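Pili retraction protein PilT (Thermus thermophilus, PDB 5FL3) probably binds and hydrolyses ATP as a GSP E family ATPase, a motor thought to power retraction of type IV pili. Local coordinates at residues Val124-Ala129 against Ile154-Leu159; Trp244-Arg249 against Leu271-Gln276; Thr197-Ala202 against Val221-Met226; Phe174-Lys179 against Val183-Val188. One frame throughout, in Å; residues are numbered along the deposited sequence.

Interaction 1 (Val124-Ala129 against Ile154-Leu159); sequences VMESLA and IDHINL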
loop_
_atom_site.group_PDB
_atom_site.type_symbol
_atom_site.label_atom_id
_atom_site.label_comp_id
_atom_site.label_asym_id
_atom_site.label_seq_id
_atom_site.Cartn_x
_atom_site.Cartn_y
_atom_site.Cartn_z
ATOM N N VAL A 124 4.542 -7.765 -16.333
ATOM C CA VAL A 124 3.692 -6.591 -16.185
ATOM C C VAL A 124 4.366 -5.488 -15.365
ATOM O O VAL A 124 4.329 -4.311 -15.735
ATOM C CB VAL A 124 2.366 -6.961 -15.515
ATOM C CG1 VAL A 124 1.572 -5.716 -15.175
ATOM C CG2 VAL A 124 1.572 -7.893 -16.418
ATOM N N MET A 125 4.983 -5.867 -14.251
ATOM C CA MET A 125 5.594 -4.888 -13.370
ATOM C C MET A 125 6.713 -4.135 -14.088
ATOM O O MET A 125 6.703 -2.904 -14.171
ATOM C CB MET A 125 6.129 -5.560 -12.111
ATOM C CG MET A 125 5.058 -6.086 -11.178
ATOM S SD MET A 125 3.803 -4.886 -10.679
ATOM C CE MET A 125 2.439 -5.318 -11.756
ATOM N N GLU A 126 7.664 -4.883 -14.627
ATOM C CA GLU A 126 8.795 -4.285 -15.325
ATOM C C GLU A 126 8.364 -3.422 -16.509
ATOM O O GLU A 126 9.009 -2.424 -16.848
ATOM C CB GLU A 126 9.754 -5.381 -15.782
ATOM C CG GLU A 126 10.407 -6.070 -14.609
ATOM C CD GLU A 126 11.289 -7.203 -15.021
ATOM O OE1 GLU A 126 11.253 -7.562 -16.215
ATOM O OE2 GLU A 126 12.015 -7.738 -14.150
ATOM N N SER A 127 7.264 -3.799 -17.133
ATOM C CA SER A 127 6.738 -3.029 -18.248
ATOM C C SER A 127 6.263 -1.646 -17.770
ATOM O O SER A 127 6.580 -0.628 -18.380
ATOM C CB SER A 127 5.603 -3.801 -18.928
ATOM O OG SER A 127 5.105 -3.071 -20.020
ATOM N N LEU A 128 5.514 -1.629 -16.666
ATOM C CA LEU A 128 5.023 -0.399 -16.055
ATOM C C LEU A 128 6.170 0.467 -15.526
ATOM O O LEU A 128 6.138 1.699 -15.651
ATOM C CB LEU A 128 4.060 -0.728 -14.920
ATOM C CG LEU A 128 2.658 -1.224 -15.268
ATOM C CD1 LEU A 128 1.984 -1.803 -14.018
ATOM C CD2 LEU A 128 1.800 -0.105 -15.878
ATOM N N ALA A 129 7.174 -0.183 -14.931
ATOM C CA ALA A 129 8.369 0.506 -14.429
ATOM C C ALA A 129 9.143 1.179 -15.563
ATOM O O ALA A 129 9.808 2.190 -15.351
ATOM C CB ALA A 129 9.284 -0.474 -13.675
ATOM N N ILE A 154 9.207 0.493 -6.633
ATOM C CA ILE A 154 10.213 1.537 -6.510
ATOM C C ILE A 154 11.616 0.928 -6.506
ATOM O O ILE A 154 12.553 1.468 -7.098
ATOM C CB ILE A 154 9.996 2.372 -5.210
ATOM C CG1 ILE A 154 8.708 3.190 -5.297
ATOM C CG2 ILE A 154 11.193 3.267 -4.915
ATOM C CD1 ILE A 154 8.424 3.990 -4.076
ATOM N N ASP A 155 11.741 -0.207 -5.830
ATOM C CA ASP A 155 13.006 -0.917 -5.691
ATOM C C ASP A 155 13.536 -1.364 -7.045
ATOM O O ASP A 155 14.733 -1.352 -7.297
ATOM C CB ASP A 155 12.813 -2.124 -4.763
ATOM C CG ASP A 155 14.096 -2.900 -4.523
ATOM O OD1 ASP A 155 15.017 -2.343 -3.887
ATOM O OD2 ASP A 155 14.166 -4.078 -4.951
ATOM N N HIS A 156 12.622 -1.758 -7.916
ATOM C CA HIS A 156 12.985 -2.240 -9.233
ATOM C C HIS A 156 13.558 -1.140 -10.073
ATOM O O HIS A 156 14.537 -1.342 -10.792
ATOM C CB HIS A 156 11.784 -2.820 -9.953
ATOM C CG HIS A 156 12.110 -3.315 -11.322
ATOM N ND1 HIS A 156 12.795 -4.494 -11.542
ATOM C CD2 HIS A 156 11.869 -2.782 -12.542
ATOM C CE1 HIS A 156 12.946 -4.671 -12.840
ATOM N NE2 HIS A 156 12.396 -3.647 -13.470
ATOM N N ILE A 157 12.903 0.016 -9.998
ATOM C CA ILE A 157 13.355 1.245 -10.642
ATOM C C ILE A 157 14.727 1.680 -10.101
ATOM O O ILE A 157 15.668 1.968 -10.855
ATOM C CB ILE A 157 12.316 2.368 -10.429
ATOM C CG1 ILE A 157 11.052 2.064 -11.228
ATOM C CG2 ILE A 157 12.882 3.722 -10.816
ATOM C CD1 ILE A 157 9.910 2.974 -10.906
ATOM N N ASN A 158 14.831 1.687 -8.778
ATOM C CA ASN A 158 16.034 2.120 -8.085
ATOM C C ASN A 158 17.234 1.272 -8.496
ATOM O O ASN A 158 18.380 1.729 -8.426
ATOM C CB ASN A 158 15.795 2.054 -6.560
ATOM C CG ASN A 158 17.029 2.422 -5.721
ATOM O OD1 ASN A 158 17.881 3.227 -6.117
ATOM N ND2 ASN A 158 17.108 1.832 -4.536
ATOM N N LEU A 159 16.998 0.034 -8.923
ATOM C CA LEU A 159 18.155 -0.805 -9.140
ATOM C C LEU A 159 18.438 -1.101 -10.616
ATOM O O LEU A 159 19.408 -1.778 -10.926
ATOM C CB LEU A 159 18.024 -2.085 -8.310
ATOM C CG LEU A 159 17.219 -3.315 -8.667
ATOM C CD1 LEU A 159 18.118 -4.270 -9.412
ATOM C CD2 LEU A 159 16.689 -3.962 -7.387
HETATM O O HOH W 1 11.445 -2.117 -15.964
#
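The helix that follows the P-loop in this nucleotide-binding domain, 146-160, leans its C-terminal turns on helix 122-130, with His156 and Ile157 meeting Glu126 and Ala129. The two segment axes approach to 10.0 Å and cross at -61°, a separation bridged largely by His156, with Glu126 reaching from the other side. The histidine CG stands anti to the backbone N (chi1 179°), which sends the imidazole across the gap. Ala129, small enough to sit at the ring edge, puts CB 3.6 Å from His156 CD2, near its plane. The same methyl lies 3.9 Å from CG1 of Ile157, whose branched chain suits this buried seam. The methylene chain of Glu126 crosses the histidine at about a right angle, CG being 3.3 Å from His156 NE2, while its carboxylate is engaged by Arg122 in a salt bridge. An alanine in place of His156 would probably open a gap beside Glu126 and Ala129 and leave the bridging water without its ring partner. That water lies in the imidazole plane at the ring edge, 3.1 Å from His156 NE2, and donates a hydrogen bond of 2.6 Å to the backbone O of Glu126.

Interaction 2 (Trp244-Arg249 against Leu271-Gln276); sequences WRTINR and LGILSQ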
loop_
_atom_site.group_PDB
_atom_site.type_symbol
_atom_site.label_atom_id
_atom_site.label_comp_id
_atom_site.label_asym_id
_atom_site.label_seq_id
_atom_site.Cartn_x
_atom_site.Cartn_y
_atom_site.Cartn_z
ATOM N N TRP A 244 -12.967 -0.577 -12.340
ATOM C CA TRP A 244 -14.224 0.134 -12.533
ATOM C C TRP A 244 -14.482 1.178 -11.427
ATOM O O TRP A 244 -14.667 2.356 -11.715
ATOM C CB TRP A 244 -15.365 -0.878 -12.614
ATOM C CG TRP A 244 -16.735 -0.281 -12.504
ATOM C CD1 TRP A 244 -17.599 -0.408 -11.451
ATOM C CD2 TRP A 244 -17.404 0.537 -13.480
ATOM N NE1 TRP A 244 -18.760 0.284 -11.708
ATOM C CE2 TRP A 244 -18.669 0.871 -12.944
ATOM C CE3 TRP A 244 -17.059 1.016 -14.748
ATOM C CZ2 TRP A 244 -19.588 1.665 -13.634
ATOM C CZ3 TRP A 244 -17.966 1.799 -15.428
ATOM C CH2 TRP A 244 -19.221 2.117 -14.869
ATOM N N ARG A 245 -14.460 0.742 -10.168
ATOM C CA ARG A 245 -14.680 1.626 -9.016
ATOM C C ARG A 245 -13.592 2.691 -8.874
ATOM O O ARG A 245 -13.851 3.810 -8.406
ATOM C CB ARG A 245 -14.754 0.806 -7.720
ATOM C CG ARG A 245 -16.160 0.500 -7.255
ATOM C CD ARG A 245 -16.223 -0.825 -6.539
ATOM N NE ARG A 245 -16.907 -1.809 -7.363
ATOM C CZ ARG A 245 -16.632 -3.113 -7.387
ATOM N NH1 ARG A 245 -15.667 -3.613 -6.628
ATOM N NH2 ARG A 245 -17.323 -3.921 -8.191
ATOM N N THR A 246 -12.375 2.336 -9.271
ATOM C CA THR A 246 -11.252 3.253 -9.135
ATOM C C THR A 246 -11.403 4.424 -10.098
ATOM O O THR A 246 -11.275 5.594 -9.716
ATOM C CB THR A 246 -9.923 2.532 -9.372
ATOM O OG1 THR A 246 -9.704 1.598 -8.302
ATOM C CG2 THR A 246 -8.764 3.536 -9.441
ATOM N N ILE A 247 -11.712 4.088 -11.344
ATOM C CA ILE A 247 -11.964 5.074 -12.377
ATOM C C ILE A 247 -13.076 6.024 -11.974
ATOM O O ILE A 247 -12.909 7.246 -12.034
ATOM C CB ILE A 247 -12.312 4.390 -13.693
ATOM C CG1 ILE A 247 -11.056 3.726 -14.273
ATOM C CG2 ILE A 247 -12.909 5.381 -14.641
ATOM C CD1 ILE A 247 -11.286 2.850 -15.469
ATOM N N ASN A 248 -14.197 5.469 -11.516
ATOM C CA ASN A 248 -15.343 6.291 -11.146
ATOM C C ASN A 248 -15.065 7.138 -9.933
ATOM O O ASN A 248 -15.544 8.270 -9.831
ATOM C CB ASN A 248 -16.567 5.424 -10.896
ATOM C CG ASN A 248 -17.126 4.858 -12.166
ATOM O OD1 ASN A 248 -17.169 5.543 -13.187
ATOM N ND2 ASN A 248 -17.531 3.591 -12.131
ATOM N N ARG A 249 -14.274 6.597 -9.018
ATOM C CA ARG A 249 -13.968 7.339 -7.802
ATOM C C ARG A 249 -13.150 8.605 -8.073
ATOM O O ARG A 249 -13.467 9.667 -7.540
ATOM C CB ARG A 249 -13.227 6.459 -6.810
ATOM C CG ARG A 249 -13.204 7.060 -5.432
ATOM C CD ARG A 249 -14.610 7.485 -5.025
ATOM N NE ARG A 249 -14.590 8.343 -3.847
ATOM C CZ ARG A 249 -14.485 9.666 -3.886
ATOM N NH1 ARG A 249 -14.393 10.290 -5.050
ATOM N NH2 ARG A 249 -14.473 10.363 -2.756
ATOM N N LEU A 271 -1.677 4.688 -16.926
ATOM C CA LEU A 271 -0.838 3.602 -17.465
ATOM C C LEU A 271 -1.363 2.230 -17.111
ATOM O O LEU A 271 -1.306 1.286 -17.904
ATOM C CB LEU A 271 0.568 3.689 -16.926
ATOM C CG LEU A 271 1.433 4.831 -17.389
ATOM C CD1 LEU A 271 2.833 4.561 -16.893
ATOM C CD2 LEU A 271 1.395 4.902 -18.885
ATOM N N GLY A 272 -1.827 2.127 -15.874
ATOM C CA GLY A 272 -2.242 0.863 -15.303
ATOM C C GLY A 272 -2.907 1.060 -13.951
ATOM O O GLY A 272 -2.620 2.031 -13.233
ATOM N N ILE A 273 -3.836 0.166 -13.626
ATOM C CA ILE A 273 -4.387 0.080 -12.281
ATOM C C ILE A 273 -4.193 -1.341 -11.757
ATOM O O ILE A 273 -4.510 -2.315 -12.441
ATOM C CB ILE A 273 -5.876 0.445 -12.246
ATOM C CG1 ILE A 273 -6.123 1.781 -12.948
ATOM C CG2 ILE A 273 -6.396 0.452 -10.809
ATOM C CD1 ILE A 273 -7.586 2.056 -13.183
ATOM N N LEU A 274 -3.655 -1.446 -10.549
ATOM C CA LEU A 274 -3.474 -2.721 -9.888
ATOM C C LEU A 274 -4.319 -2.803 -8.624
ATOM O O LEU A 274 -3.905 -2.332 -7.569
ATOM C CB LEU A 274 -2.004 -2.927 -9.548
ATOM C CG LEU A 274 -1.082 -3.087 -10.756
ATOM C CD1 LEU A 274 0.341 -2.672 -10.445
ATOM C CD2 LEU A 274 -1.117 -4.531 -11.191
ATOM N N SER A 275 -5.503 -3.399 -8.726
ATOM C CA SER A 275 -6.385 -3.511 -7.570
ATOM C C SER A 275 -6.109 -4.805 -6.835
ATOM O O SER A 275 -5.995 -5.852 -7.436
ATOM C CB SER A 275 -7.842 -3.426 -7.991
ATOM O OG SER A 275 -8.124 -2.150 -8.527
ATOM N N GLN A 276 -5.974 -4.718 -5.519
ATOM C CA GLN A 276 -5.452 -5.826 -4.753
ATOM C C GLN A 276 -6.362 -6.222 -3.609
ATOM O O GLN A 276 -7.037 -5.385 -3.019
ATOM C CB GLN A 276 -4.068 -5.476 -4.217
ATOM C CG GLN A 276 -3.053 -5.295 -5.319
ATOM C CD GLN A 276 -1.662 -5.077 -4.798
ATOM O OE1 GLN A 276 -1.398 -5.204 -3.600
ATOM N NE2 GLN A 276 -0.761 -4.745 -5.688
#
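Thr246 and Ile273 reach toward each other tip to tip, the threonine methyl CG2 lying 4.1 Å from Ile273 CG2. One residue further along the helix, Ile247 comes in across the end of the same isoleucine at about a right angle, and its CG1 is 4.0 Å from Ile273 CD1. A beta-branched isoleucine suits the strand position because its two arms serve two helix residues at once. Thr246 is equally apt: with OG1 beside its own backbone N (chi1 -67°), the methyl is left to face Ile273 and the hydroxyl takes the polar side. The hydroxyls of Thr246 and Ser275 are too distant to bond each other, OG1 to OG being 4.1 Å. Each is satisfied by a second shell: Thr246 OG1 bonds to Thr240 OG1 and the backbone O of Asp242, and Ser275 OG to Thr139 OG1. Ser275 lies about 8 Å, side chain to side chain, from the ADP-binding Lys146. Segment 244-249 runs at 119° to segment 271-276, 9.8 Å away between axes, a helix packed on one face of the central P-loop ATPase sheet. Strand 270-280 lies between 134-139 and 287-295, and on its other face Leu274 packs against Met125 and Leu128 of helix 122-130.

Interaction 3 (Thr197-Ala202 against Val221-Met226); sequences TGLKYA and VEAALM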
loop_
_atom_site.group_PDB
_atom_site.type_symbol
_atom_site.label_atom_id
_atom_site.label_comp_id
_atom_site.label_asym_id
_atom_site.label_seq_id
_atom_site.Cartn_x
_atom_site.Cartn_y
_atom_site.Cartn_z
ATOM N N THR A 197 1.416 19.381 -0.285
ATOM C CA THR A 197 2.668 20.131 -0.132
ATOM C C THR A 197 3.839 19.375 -0.738
ATOM O O THR A 197 4.674 19.927 -1.459
ATOM C CB THR A 197 2.965 20.401 1.344
ATOM O OG1 THR A 197 1.952 21.268 1.860
ATOM C CG2 THR A 197 4.284 21.092 1.499
ATOM N N GLY A 198 3.887 18.091 -0.427
ATOM C CA GLY A 198 4.947 17.257 -0.934
ATOM C C GLY A 198 4.870 17.141 -2.442
ATOM O O GLY A 198 5.892 17.259 -3.112
ATOM N N LEU A 199 3.663 16.922 -2.969
ATOM C CA LEU A 199 3.488 16.735 -4.398
ATOM C C LEU A 199 3.888 18.029 -5.100
ATOM O O LEU A 199 4.672 18.016 -6.056
ATOM C CB LEU A 199 2.048 16.313 -4.735
ATOM C CG LEU A 199 1.614 16.111 -6.201
ATOM C CD1 LEU A 199 2.622 15.323 -6.996
ATOM C CD2 LEU A 199 0.280 15.410 -6.294
ATOM N N LYS A 200 3.398 19.148 -4.581
ATOM C CA LYS A 200 3.637 20.439 -5.200
ATOM C C LYS A 200 5.133 20.778 -5.297
ATOM O O LYS A 200 5.620 21.175 -6.368
ATOM C CB LYS A 200 2.894 21.536 -4.430
ATOM C CG LYS A 200 3.431 22.952 -4.660
ATOM C CD LYS A 200 2.577 23.918 -3.883
ATOM C CE LYS A 200 3.209 25.267 -3.713
ATOM N NZ LYS A 200 2.387 25.989 -2.709
ATOM N N TYR A 201 5.865 20.628 -4.197
ATOM C CA TYR A 201 7.256 21.024 -4.236
ATOM C C TYR A 201 8.072 19.971 -4.949
ATOM O O TYR A 201 9.148 20.270 -5.439
ATOM C CB TYR A 201 7.799 21.310 -2.832
ATOM C CG TYR A 201 7.364 22.668 -2.343
ATOM C CD1 TYR A 201 7.997 23.823 -2.784
ATOM C CD2 TYR A 201 6.285 22.801 -1.473
ATOM C CE1 TYR A 201 7.576 25.072 -2.363
ATOM C CE2 TYR A 201 5.859 24.048 -1.039
ATOM C CZ TYR A 201 6.509 25.179 -1.489
ATOM O OH TYR A 201 6.087 26.417 -1.059
ATOM N N ALA A 202 7.558 18.748 -5.043
ATOM C CA ALA A 202 8.258 17.716 -5.817
ATOM C C ALA A 202 8.388 18.163 -7.268
ATOM O O ALA A 202 9.389 17.845 -7.923
ATOM C CB ALA A 202 7.545 16.376 -5.738
ATOM N N VAL A 221 -5.647 14.764 -6.192
ATOM C CA VAL A 221 -5.915 13.883 -7.333
ATOM C C VAL A 221 -5.598 14.628 -8.627
ATOM O O VAL A 221 -4.952 14.085 -9.533
ATOM C CB VAL A 221 -7.398 13.363 -7.349
ATOM C CG1 VAL A 221 -7.763 12.748 -8.691
ATOM C CG2 VAL A 221 -7.625 12.356 -6.241
ATOM N N GLU A 222 -6.038 15.880 -8.708
ATOM C CA GLU A 222 -5.803 16.679 -9.910
ATOM C C GLU A 222 -4.307 16.928 -10.107
ATOM O O GLU A 222 -3.792 16.821 -11.225
ATOM C CB GLU A 222 -6.557 18.011 -9.838
ATOM C CG GLU A 222 -6.583 18.778 -11.166
ATOM C CD GLU A 222 -7.470 20.018 -11.130
ATOM O OE1 GLU A 222 -7.561 20.644 -10.062
ATOM O OE2 GLU A 222 -8.081 20.368 -12.164
ATOM N N ALA A 223 -3.618 17.250 -9.011
ATOM C CA ALA A 223 -2.202 17.575 -9.068
ATOM C C ALA A 223 -1.444 16.369 -9.560
ATOM O O ALA A 223 -0.553 16.485 -10.407
ATOM C CB ALA A 223 -1.685 18.017 -7.706
ATOM N N ALA A 224 -1.816 15.205 -9.033
ATOM C CA ALA A 224 -1.170 13.963 -9.417
ATOM C C ALA A 224 -1.412 13.652 -10.896
ATOM O O ALA A 224 -0.507 13.205 -11.587
ATOM C CB ALA A 224 -1.646 12.840 -8.547
ATOM N N LEU A 225 -2.626 13.894 -11.379
ATOM C CA LEU A 225 -2.942 13.626 -12.779
ATOM C C LEU A 225 -2.110 14.513 -13.678
ATOM O O LEU A 225 -1.514 14.035 -14.661
ATOM C CB LEU A 225 -4.420 13.843 -13.065
ATOM C CG LEU A 225 -5.362 12.756 -12.550
ATOM C CD1 LEU A 225 -6.752 13.321 -12.414
ATOM C CD2 LEU A 225 -5.387 11.575 -13.478
ATOM N N MET A 226 -2.075 15.804 -13.324
ATOM C CA MET A 226 -1.315 16.813 -14.059
ATOM C C MET A 226 0.181 16.462 -14.118
ATOM O O MET A 226 0.805 16.471 -15.190
ATOM C CB MET A 226 -1.513 18.185 -13.416
ATOM C CG MET A 226 -2.941 18.751 -13.539
ATOM S SD MET A 226 -3.494 18.893 -15.269
ATOM C CE MET A 226 -2.280 20.052 -15.917
#
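Leu199 carries this helix-to-helix contact with a single side chain, laid against Ala223 and Ala224. Its CB points toward helix 218-230 but stops short of it, and serves to launch the branch. CG, placed anti to the backbone N (chi1 178°), is the first atom to come near, 4.1 Å from Ala223 CB. From there the chain forks. CD2 continues to the opposing helix and does most of the touching: it is 3.6 Å from Ala223 CB and 3.9 Å from Ala224 CB, with the backbone N of Ala224 also close at 3.5 Å.

The two helices belong to successive beta-alpha-beta crossovers of the alpha/beta core typical of P-loop ATPases. Helix 195-202 links strand 182-187 to the parallel strand 209-212, a step that passes over strand 164-169, and helix 218-230 carries the chain from 209-212 to its parallel neighbour 233-238. Leu199 also packs on Ile210 and Val212 of strand 209-212, so the leucine sits in the corner where the two helices and the sheet come together. The alanines suit the facing surface because their short side chains allow the leucine methyl to come up to the helix backbone; the nearest CA pair, Leu199 and Ala224, is 7.4 Å apart. The contact is wholly apolar in its side chains. Leu225, next along, turns its CB away from Leu199 and packs on Leu265 and Leu266 of helix 259-269.

Interaction 4 (Phe174-Lys179 against Val183-Val188); sequences FLHKHK and VVQREV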
loop_
_atom_site.group_PDB
_atom_site.type_symbol
_atom_site.label_atom_id
_atom_site.label_comp_id
_atom_site.label_asym_id
_atom_site.label_seq_id
_atom_site.Cartn_x
_atom_site.Cartn_y
_atom_site.Cartn_z
ATOM N N PHE A 174 8.409 1.607 4.083
ATOM C CA PHE A 174 9.652 0.966 3.659
ATOM C C PHE A 174 10.764 1.990 3.497
ATOM O O PHE A 174 10.528 3.079 2.964
ATOM C CB PHE A 174 9.449 0.228 2.342
ATOM C CG PHE A 174 8.626 -1.001 2.473
ATOM C CD1 PHE A 174 9.220 -2.216 2.781
ATOM C CD2 PHE A 174 7.254 -0.950 2.300
ATOM C CE1 PHE A 174 8.460 -3.354 2.908
ATOM C CE2 PHE A 174 6.489 -2.082 2.427
ATOM C CZ PHE A 174 7.088 -3.286 2.734
ATOM N N LEU A 175 11.967 1.643 3.956
ATOM C CA LEU A 175 13.151 2.485 3.756
ATOM C C LEU A 175 13.981 2.002 2.563
ATOM O O LEU A 175 14.431 0.852 2.518
ATOM C CB LEU A 175 14.010 2.510 5.011
ATOM C CG LEU A 175 13.320 3.177 6.187
ATOM C CD1 LEU A 175 14.125 2.946 7.459
ATOM C CD2 LEU A 175 13.124 4.665 5.907
ATOM N N HIS A 176 14.173 2.885 1.592
ATOM C CA HIS A 176 14.986 2.563 0.425
ATOM C C HIS A 176 16.364 3.152 0.577
ATOM O O HIS A 176 16.518 4.290 1.038
ATOM C CB HIS A 176 14.360 3.099 -0.858
ATOM C CG HIS A 176 13.019 2.524 -1.167
ATOM N ND1 HIS A 176 12.857 1.369 -1.900
ATOM C CD2 HIS A 176 11.772 2.950 -0.855
ATOM C CE1 HIS A 176 11.567 1.112 -2.032
ATOM N NE2 HIS A 176 10.888 2.054 -1.402
ATOM N N LYS A 177 17.374 2.389 0.191
ATOM C CA LYS A 177 18.698 2.970 0.095
ATOM C C LYS A 177 18.946 3.387 -1.358
ATOM O O LYS A 177 18.231 2.970 -2.262
ATOM C CB LYS A 177 19.762 1.999 0.604
ATOM C CG LYS A 177 19.847 0.724 -0.166
ATOM C CD LYS A 177 20.786 -0.254 0.502
ATOM C CE LYS A 177 20.944 -1.519 -0.340
ATOM N NZ LYS A 177 21.715 -1.258 -1.601
ATOM N N HIS A 178 19.915 4.264 -1.555
ATOM C CA HIS A 178 20.371 4.658 -2.884
ATOM C C HIS A 178 20.945 3.423 -3.591
ATOM O O HIS A 178 21.721 2.660 -3.012
ATOM C CB HIS A 178 21.399 5.804 -2.746
ATOM C CG HIS A 178 22.265 6.035 -3.949
ATOM N ND1 HIS A 178 21.785 6.552 -5.138
ATOM C CD2 HIS A 178 23.603 5.866 -4.128
ATOM C CE1 HIS A 178 22.780 6.666 -6.003
ATOM N NE2 HIS A 178 23.893 6.254 -5.413
ATOM N N LYS A 179 20.496 3.176 -4.813
ATOM C CA LYS A 179 21.113 2.147 -5.634
ATOM C C LYS A 179 21.516 2.815 -6.936
ATOM O O LYS A 179 22.507 3.562 -6.964
ATOM C CB LYS A 179 20.176 0.962 -5.847
ATOM C CG LYS A 179 19.874 0.236 -4.529
ATOM C CD LYS A 179 18.942 -0.960 -4.706
ATOM C CE LYS A 179 18.574 -1.572 -3.351
ATOM N NZ LYS A 179 17.616 -2.704 -3.464
ATOM N N VAL A 183 16.487 8.155 -4.083
ATOM C CA VAL A 183 15.181 7.934 -3.512
ATOM C C VAL A 183 15.027 8.910 -2.361
ATOM O O VAL A 183 15.658 8.756 -1.323
ATOM C CB VAL A 183 14.997 6.482 -3.046
ATOM C CG1 VAL A 183 13.552 6.235 -2.636
ATOM C CG2 VAL A 183 15.353 5.558 -4.159
ATOM N N VAL A 184 14.216 9.939 -2.587
ATOM C CA VAL A 184 13.982 11.005 -1.631
ATOM C C VAL A 184 12.650 10.714 -0.990
ATOM O O VAL A 184 11.621 10.753 -1.663
ATOM C CB VAL A 184 13.957 12.382 -2.314
ATOM C CG1 VAL A 184 13.509 13.460 -1.349
ATOM C CG2 VAL A 184 15.332 12.709 -2.900
ATOM N N GLN A 185 12.667 10.413 0.307
ATOM C CA GLN A 185 11.445 10.032 1.027
ATOM C C GLN A 185 11.067 11.048 2.105
ATOM O O GLN A 185 11.807 11.306 3.060
ATOM C CB GLN A 185 11.600 8.642 1.635
ATOM C CG GLN A 185 12.127 7.610 0.641
ATOM C CD GLN A 185 12.088 6.216 1.213
ATOM O OE1 GLN A 185 13.120 5.655 1.586
ATOM N NE2 GLN A 185 10.890 5.654 1.308
ATOM N N ARG A 186 9.874 11.596 1.929
ATOM C CA ARG A 186 9.377 12.712 2.703
ATOM C C ARG A 186 8.147 12.303 3.509
ATOM O O ARG A 186 7.094 12.044 2.941
ATOM C CB ARG A 186 9.069 13.878 1.758
ATOM C CG ARG A 186 10.254 14.765 1.611
ATOM C CD ARG A 186 10.426 15.441 0.293
ATOM N NE ARG A 186 9.599 16.619 0.083
ATOM C CZ ARG A 186 9.535 17.725 0.834
ATOM N NH1 ARG A 186 10.222 17.881 1.955
ATOM N NH2 ARG A 186 8.731 18.699 0.433
ATOM N N GLU A 187 8.290 12.248 4.831
ATOM C CA GLU A 187 7.214 11.786 5.712
ATOM C C GLU A 187 6.282 12.940 6.071
ATOM O O GLU A 187 6.740 14.003 6.511
ATOM C CB GLU A 187 7.798 11.144 6.986
ATOM C CG GLU A 187 6.910 10.072 7.607
ATOM C CD GLU A 187 7.673 9.028 8.424
ATOM O OE1 GLU A 187 8.779 9.325 8.933
ATOM O OE2 GLU A 187 7.157 7.895 8.566
ATOM N N VAL A 188 4.983 12.732 5.864
ATOM C CA VAL A 188 3.975 13.741 6.184
ATOM C C VAL A 188 3.913 13.947 7.694
ATOM O O VAL A 188 3.858 12.981 8.455
ATOM C CB VAL A 188 2.586 13.342 5.663
ATOM C CG1 VAL A 188 1.523 14.241 6.249
ATOM C CG2 VAL A 188 2.554 13.352 4.118
#
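Gln185, on an outermost strand of the central sheet, grips the loop segment 174-179 by its backbone, in a side-chain-to-main-chain hydrogen-bonded contact at the protein surface. Its long chain, extended beyond CG, carries the amide over to Phe174 and His176, where both ends are used. NE2 donates to Phe174 O at 3.1 Å, nearly along the C=O axis and only 11° out of the glutamine's own amide plane. OE1 accepts from His176 N at 3.0 Å with an N-H...O angle of 171°, the donor being tilted 23° from the carbonyl plane. Glutamine suits the place because one flat group offers a donor and an acceptor to the C=O and N-H on either side of Leu175; NE2 also bonds to Glu169 OE2. The His176 ring meets this amide at its edge, CD2 lying 3.6 Å from Gln185 NE2. Beside it Val183 supplies the apolar part, its CG1 3.7 Å from His176 CB. A leucine in place of Gln185 would probably leave Phe174 O, His176 N and Glu169 without this partner and hold that part of the loop less firmly. The loop leads from strand 164-169 to strand 182-187, and its Phe174 side chain touches Thr148 of the helix that starts at the P-loop, so the part held by Gln185 brings Phe174 to the edge of the ADP site of a P-loop ATPase core.

From the N terminus the contacts follow one another in series, none nested in another and none crossing. Interaction 1 closes a loop of 24 residues between its segments, interaction 4 a tight one of three, interaction 3 one of 18 and interaction 2 one of 21. Interaction 1 is joined to interaction 4 by the salt bridge of Asp155 with Lys179, and to interaction 2 by Leu128 lying on Gly272. Interactions 4 and 3 meet more lightly, where Arg186 lies against Gly198 and Tyr201. Interactions 2 and 3 do not touch. Interactions 1 and 3 join helix to helix, interaction 4 a loop to edge strand 182-187, and interaction 2 a helix to strand 270-280 of the same sheet.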